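Local coordinates for ABC transporter periplasmic-binding protein YtfQ (Mycobacterium smegmatis, PDB 6HBD) that binds beta-D-galactofuranose in its pocket and probably serves as the sugar-binding lipoprotein of an ABC transporter for furanose sugars such as L-arabinofuranose, at residues I125-R130 with I161-G166; V149-T154 with V209-D214. One frame throughout, in Å; residues are numbered along the deposited sequence.

Contact 1 (I125-R130 with I161-G166). With ZN (zinc ion), chain F; GZL (beta-D-galactofuranose), chain L.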
loop_
_atom_site.group_PDB
_atom_site.type_symbol
_atom_site.label_atom_id
_atom_site.label_comp_id
_atom_site.label_asym_id
_atom_site.label_seq_id
_atom_site.Cartn_x
_atom_site.Cartn_y
_atom_site.Cartn_z
ATOM N N ILE A 125 5.701 -5.960 -5.877
ATOM C CA ILE A 125 7.056 -6.256 -6.346
ATOM C C ILE A 125 7.384 -5.273 -7.454
ATOM O O ILE A 125 8.422 -4.636 -7.387
ATOM C CB ILE A 125 7.241 -7.740 -6.797
ATOM C CG1 ILE A 125 7.060 -8.728 -5.602
ATOM C CG2 ILE A 125 8.621 -7.967 -7.454
ATOM C CD1 ILE A 125 5.765 -9.351 -5.499
ATOM N N GLU A 126 6.499 -5.086 -8.423
ATOM C CA GLU A 126 6.797 -4.131 -9.488
ATOM C C GLU A 126 6.798 -2.699 -9.016
ATOM O O GLU A 126 7.568 -1.909 -9.567
ATOM C CB GLU A 126 5.887 -4.292 -10.677
ATOM C CG GLU A 126 6.637 -4.861 -11.861
ATOM C CD GLU A 126 7.123 -3.800 -12.814
ATOM O OE1 GLU A 126 8.291 -3.870 -13.246
ATOM O OE2 GLU A 126 6.314 -2.915 -13.165
ATOM N N GLU A 127 5.963 -2.345 -8.001
ATOM C CA GLU A 127 6.015 -0.997 -7.437
ATOM C C GLU A 127 7.459 -0.787 -6.935
ATOM O O GLU A 127 8.103 0.200 -7.316
ATOM C CB GLU A 127 5.011 -0.809 -6.299
ATOM C CG GLU A 127 3.582 -0.753 -6.784
ATOM C CD GLU A 127 2.530 -0.755 -5.692
ATOM O OE1 GLU A 127 2.888 -1.017 -4.522
ATOM O OE2 GLU A 127 1.349 -0.480 -6.003
ATOM N N GLY A 128 7.980 -1.776 -6.194
ATOM C CA GLY A 128 9.368 -1.791 -5.725
ATOM C C GLY A 128 10.403 -1.835 -6.843
ATOM O O GLY A 128 11.330 -1.032 -6.832
ATOM N N ARG A 129 10.248 -2.736 -7.838
ATOM C CA ARG A 129 11.177 -2.842 -8.964
ATOM C C ARG A 129 11.237 -1.528 -9.733
ATOM O O ARG A 129 12.334 -1.014 -9.948
ATOM C CB ARG A 129 10.812 -4.000 -9.910
ATOM C CG ARG A 129 11.790 -4.108 -11.087
ATOM C CD ARG A 129 11.972 -5.503 -11.652
ATOM N NE ARG A 129 10.696 -6.185 -11.848
ATOM C CZ ARG A 129 10.196 -7.171 -11.098
ATOM N NH1 ARG A 129 10.880 -7.642 -10.058
ATOM N NH2 ARG A 129 9.009 -7.697 -11.385
ATOM N N ARG A 130 10.070 -0.958 -10.098
ATOM C CA ARG A 130 9.996 0.337 -10.789
ATOM C C ARG A 130 10.770 1.446 -10.009
ATOM O O ARG A 130 11.484 2.263 -10.630
ATOM C CB ARG A 130 8.533 0.768 -11.002
ATOM C CG ARG A 130 7.820 -0.023 -12.091
ATOM C CD ARG A 130 6.458 0.521 -12.450
ATOM N NE ARG A 130 6.570 1.645 -13.386
ATOM C CZ ARG A 130 5.621 2.057 -14.231
ATOM N NH1 ARG A 130 4.445 1.426 -14.293
ATOM N NH2 ARG A 130 5.840 3.100 -15.023
ATOM N N ILE A 161 7.072 -6.578 2.420
ATOM C CA ILE A 161 7.931 -7.702 2.018
ATOM C C ILE A 161 8.209 -7.626 0.511
ATOM O O ILE A 161 9.364 -7.671 0.092
ATOM C CB ILE A 161 7.240 -9.050 2.375
ATOM C CG1 ILE A 161 7.141 -9.253 3.895
ATOM C CG2 ILE A 161 7.959 -10.227 1.729
ATOM C CD1 ILE A 161 5.941 -10.040 4.327
ATOM N N ASP A 162 7.121 -7.543 -0.290
ATOM C CA ASP A 162 7.160 -7.519 -1.755
ATOM C C ASP A 162 7.873 -6.299 -2.298
ATOM O O ASP A 162 8.656 -6.434 -3.233
ATOM C CB ASP A 162 5.737 -7.599 -2.330
ATOM C CG ASP A 162 5.023 -8.942 -2.203
ATOM O OD1 ASP A 162 5.516 -9.819 -1.445
ATOM O OD2 ASP A 162 3.961 -9.112 -2.849
ATOM N N ARG A 163 7.625 -5.109 -1.725
ATOM C CA ARG A 163 8.316 -3.887 -2.180
ATOM C C ARG A 163 9.806 -3.969 -1.903
ATOM O O ARG A 163 10.598 -3.481 -2.720
ATOM C CB ARG A 163 7.732 -2.623 -1.534
ATOM C CG ARG A 163 6.428 -2.207 -2.175
ATOM C CD ARG A 163 5.605 -1.284 -1.312
ATOM N NE ARG A 163 4.272 -1.079 -1.882
ATOM C CZ ARG A 163 3.302 -0.379 -1.310
ATOM N NH1 ARG A 163 3.498 0.199 -0.134
ATOM N NH2 ARG A 163 2.131 -0.243 -1.915
ATOM N N LYS A 164 10.189 -4.589 -0.755
ATOM C CA LYS A 164 11.601 -4.787 -0.390
ATOM C C LYS A 164 12.269 -5.658 -1.467
ATOM O O LYS A 164 13.270 -5.249 -2.076
ATOM C CB LYS A 164 11.705 -5.463 1.000
ATOM C CG LYS A 164 13.111 -5.651 1.558
ATOM C CD LYS A 164 13.063 -6.352 2.917
ATOM C CE LYS A 164 14.438 -6.649 3.489
ATOM N NZ LYS A 164 15.258 -5.426 3.712
ATOM N N THR A 165 11.647 -6.831 -1.738
ATOM C CA THR A 165 12.101 -7.802 -2.734
ATOM C C THR A 165 12.188 -7.185 -4.134
ATOM O O THR A 165 13.107 -7.496 -4.896
ATOM C CB THR A 165 11.150 -8.991 -2.740
ATOM O OG1 THR A 165 10.962 -9.445 -1.392
ATOM C CG2 THR A 165 11.641 -10.122 -3.645
ATOM N N GLY A 166 11.220 -6.338 -4.466
ATOM C CA GLY A 166 11.173 -5.673 -5.752
ATOM C C GLY A 166 12.253 -4.633 -5.858
ATOM O O GLY A 166 13.067 -4.683 -6.782
HETATM ZN ZN ZN F . 2.351 -10.572 -2.321
HETATM C C6 GZL L . -0.957 -1.326 -0.345
HETATM C C5 GZL L . -1.539 -1.027 1.020
HETATM C C4 GZL L . -0.559 -0.285 1.913
HETATM C C3 GZL L . -0.103 1.072 1.389
HETATM C C2 GZL L . 0.298 1.763 2.679
HETATM O O6 GZL L . -1.837 -2.170 -1.076
HETATM O O5 GZL L . -2.015 -2.221 1.649
HETATM O O4 GZL L . -1.201 0.032 3.168
HETATM O O3 GZL L . 0.989 1.033 0.487
HETATM C C1 GZL L . -0.843 1.354 3.594
HETATM O O2 GZL L . 0.380 3.177 2.586
HETATM O O1 GZL L . -0.244 1.361 4.839
#

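Contact 2 (V149-T154 with V209-D214). With GZL (beta-D-galactofuranose), chain L.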
loop_
_atom_site.group_PDB
_atom_site.type_symbol
_atom_site.label_atom_id
_atom_site.label_comp_id
_atom_site.label_asym_id
_atom_site.label_seq_id
_atom_site.Cartn_x
_atom_site.Cartn_y
_atom_site.Cartn_z
ATOM N N VAL A 149 19.135 4.258 1.697
ATOM C CA VAL A 149 18.519 4.049 2.999
ATOM C C VAL A 149 17.111 3.550 2.650
ATOM O O VAL A 149 16.631 3.889 1.572
ATOM C CB VAL A 149 18.513 5.398 3.725
ATOM C CG1 VAL A 149 17.939 5.276 5.115
ATOM C CG2 VAL A 149 19.919 5.960 3.771
ATOM N N GLN A 150 16.480 2.717 3.497
ATOM C CA GLN A 150 15.174 2.126 3.182
ATOM C C GLN A 150 14.219 2.140 4.373
ATOM O O GLN A 150 14.507 1.532 5.409
ATOM C CB GLN A 150 15.358 0.684 2.639
ATOM C CG GLN A 150 14.032 -0.090 2.337
ATOM C CD GLN A 150 14.097 -1.307 1.399
ATOM O OE1 GLN A 150 13.276 -2.212 1.516
ATOM N NE2 GLN A 150 14.976 -1.368 0.390
ATOM N N LEU A 151 13.054 2.790 4.210
ATOM C CA LEU A 151 12.070 2.853 5.282
ATOM C C LEU A 151 11.071 1.762 4.975
ATOM O O LEU A 151 10.374 1.840 3.976
ATOM C CB LEU A 151 11.423 4.243 5.362
ATOM C CG LEU A 151 12.401 5.412 5.491
ATOM C CD1 LEU A 151 11.772 6.698 5.086
ATOM C CD2 LEU A 151 12.917 5.522 6.890
ATOM N N GLU A 152 11.115 0.682 5.751
ATOM C CA GLU A 152 10.284 -0.493 5.539
ATOM C C GLU A 152 8.902 -0.320 6.175
ATOM O O GLU A 152 8.781 0.271 7.241
ATOM C CB GLU A 152 10.959 -1.755 6.112
ATOM C CG GLU A 152 12.290 -2.114 5.479
ATOM C CD GLU A 152 12.986 -3.277 6.160
ATOM O OE1 GLU A 152 12.968 -3.331 7.412
ATOM O OE2 GLU A 152 13.563 -4.128 5.445
ATOM N N GLY A 153 7.870 -0.843 5.517
ATOM C CA GLY A 153 6.523 -0.786 6.057
ATOM C C GLY A 153 6.347 -1.764 7.192
ATOM O O GLY A 153 7.284 -2.505 7.512
ATOM N N THR A 154 5.129 -1.812 7.767
ATOM C CA THR A 154 4.772 -2.718 8.859
ATOM C C THR A 154 5.385 -4.109 8.656
ATOM O O THR A 154 5.227 -4.705 7.588
ATOM C CB THR A 154 3.245 -2.801 9.004
ATOM O OG1 THR A 154 2.778 -1.554 9.518
ATOM C CG2 THR A 154 2.787 -3.943 9.922
ATOM N N VAL A 209 16.929 7.872 -0.261
ATOM C CA VAL A 209 16.084 7.127 0.668
ATOM C C VAL A 209 14.925 6.537 -0.163
ATOM O O VAL A 209 14.402 7.195 -1.057
ATOM C CB VAL A 209 15.622 7.939 1.927
ATOM C CG1 VAL A 209 15.854 9.425 1.763
ATOM C CG2 VAL A 209 14.183 7.637 2.371
ATOM N N PHE A 210 14.578 5.281 0.102
ATOM C CA PHE A 210 13.497 4.601 -0.561
ATOM C C PHE A 210 12.471 4.325 0.499
ATOM O O PHE A 210 12.656 3.424 1.331
ATOM C CB PHE A 210 13.953 3.303 -1.246
ATOM C CG PHE A 210 12.819 2.366 -1.616
ATOM C CD1 PHE A 210 11.782 2.790 -2.437
ATOM C CD2 PHE A 210 12.745 1.091 -1.074
ATOM C CE1 PHE A 210 10.716 1.943 -2.737
ATOM C CE2 PHE A 210 11.673 0.251 -1.367
ATOM C CZ PHE A 210 10.669 0.683 -2.197
ATOM N N ALA A 211 11.382 5.115 0.477
ATOM C CA ALA A 211 10.301 4.947 1.427
ATOM C C ALA A 211 9.281 4.018 0.795
ATOM O O ALA A 211 8.874 4.251 -0.331
ATOM C CB ALA A 211 9.685 6.291 1.771
ATOM N N GLN A 212 8.863 2.963 1.507
ATOM C CA GLN A 212 7.890 2.016 0.959
ATOM C C GLN A 212 6.473 2.567 1.004
ATOM O O GLN A 212 5.534 1.903 0.558
ATOM C CB GLN A 212 7.986 0.655 1.676
ATOM C CG GLN A 212 9.217 -0.133 1.239
ATOM C CD GLN A 212 9.382 -1.390 2.042
ATOM O OE1 GLN A 212 8.471 -1.843 2.747
ATOM N NE2 GLN A 212 10.563 -1.971 1.970
ATOM N N ASN A 213 6.311 3.779 1.546
ATOM C CA ASN A 213 5.014 4.431 1.633
ATOM C C ASN A 213 5.363 5.901 1.757
ATOM O O ASN A 213 6.246 6.225 2.547
ATOM C CB ASN A 213 4.266 3.837 2.811
ATOM C CG ASN A 213 3.557 4.767 3.710
ATOM O OD1 ASN A 213 4.060 5.124 4.773
ATOM N ND2 ASN A 213 2.363 5.154 3.318
ATOM N N ASP A 214 4.795 6.775 0.907
ATOM C CA ASP A 214 5.235 8.168 0.926
ATOM C C ASP A 214 4.960 8.897 2.262
ATOM O O ASP A 214 5.623 9.904 2.496
ATOM C CB ASP A 214 4.767 9.006 -0.288
ATOM C CG ASP A 214 3.373 8.910 -0.818
ATOM O OD1 ASP A 214 2.466 8.578 -0.032
ATOM O OD2 ASP A 214 3.183 9.211 -2.022
HETATM C C6 GZL L . -0.957 -1.326 -0.345
HETATM C C5 GZL L . -1.539 -1.027 1.020
HETATM C C4 GZL L . -0.559 -0.285 1.913
HETATM C C3 GZL L . -0.103 1.072 1.389
HETATM C C2 GZL L . 0.298 1.763 2.679
HETATM O O6 GZL L . -1.837 -2.170 -1.076
HETATM O O5 GZL L . -2.015 -2.221 1.649
HETATM O O4 GZL L . -1.201 0.032 3.168
HETATM O O3 GZL L . 0.989 1.033 0.487
HETATM C C1 GZL L . -0.843 1.354 3.594
HETATM O O2 GZL L . 0.380 3.177 2.586
HETATM O O1 GZL L . -0.244 1.361 4.839
#

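Contact 1 (I125-R130 with I161-G166)
The sugar pocket and a close helix-helix crossing meet where Arg163 of helix 158-171 holds Glu127 of helix 124-138. The guanidinium lies side-on to the acid, and both of its bonds to Glu127 end on one carboxylate oxygen. Arg163 NE reaches Glu127 OE1 at 3.0 Å, nearly along the C-O axis. Arg163 NH2 meets the same Glu127 OE1 at 2.8 Å, from the syn side and somewhat out of the carboxylate plane. The carboxylate and guanidinium planes are turned 39° apart. The Arg163 chain is extended from CG to NE, which carries its far edge to the ligand. There Arg163 NH1 donates to O3 of beta-D-galactofuranose at 2.7 Å, and NH2 also bonds this oxygen, which lies in the guanidinium plane. Glu127 thus acts as a second-shell residue that helps fix the rotation of a ligand-binding arginine. Asp290 OD1 comes close to Glu127 OE2, and the bridge to Arg163 probably offsets some of the repulsion between the two acids. Segments 125-130 and 161-166 cross at -37°, their axes 6.6 Å apart at closest approach, a glycine-mediated crossing. Gly128 and Gly166 let the backbones touch. Gly166 CA lies 3.4 Å from Ile125 O in a CA-H...O contact. Ile125 CD1 packs against the carboxylate of Asp162. Asp162 OD2 binds zinc at 2.2 Å, with Asp158 as the other protein ligand, and OD1 forms a salt bridge with Arg84.

Contact 2 (V149-T154 with V209-D214)
Leu151 CD1 packs against Val209 CG2 at 3.8 Å and Ala211 CB at 3.9 Å, on the sheet face that also carries Val149. The two strands run parallel, with Val149 beside Val209, Gln150 beside Phe210 and Leu151 beside Ala211. Phe210 N donates to Val149 O, and Leu151 N to Phe210 O. Gln212 N continues the pattern to Leu151 O at 3.1 Å, just past the second strand. On the other face Gln150 runs alongside Phe210. Both side chains leave with CG anti to the backbone N (Gln150 chi1 177°), which points them the same way. The Gln150 amide stands at the ring edge, perpendicular to the ring plane. Gln212 marks the polar edge. Gln212 OE1 accepts Gly153 N at 3.0 Å from above the amide plane, while NE2 makes a weak bond to Gln150 OE1. The Gln212 side chain thus ties the end of its own strand to the turn after strand 146-152. Asn213 ND2 bonds O2 of the galactofuranose weakly at 2.9 Å and also Asp241, while its OD1 caps the next helix at Met216 N. In this Rossmann-like lobe of a periplasmic binding protein, helix 189-202 covers Leu151, helix 158-171 covers Gln150, and strands 177-184 and 236-239 flank the pair.

Both contacts belong to one lobe and touch the same sugar, with centres about 11 Å apart. Helix 124-138, strand 146-152 and helix 158-171 follow in chain order, so contact 1 joins the helices before and after the first strand of contact 2. Lys164 NZ forms a salt bridge with Glu152 OE2 at 2.7 Å. Lys164 CG also packs on Gln150 OE1, 3.4 Å away. Nearer the ligand, Arg163 NH1 lies 2.7 Å from Gln212 O, a weak hydrogen bond that links the arginine to the turn just past strand 208-211. The two contacts bind neighbouring hydroxyls of the sugar, O3 from contact 1 and, weakly, O2 from contact 2. Asp241, Asp105, Glu28 and Ser29 make further hydrogen bonds to it.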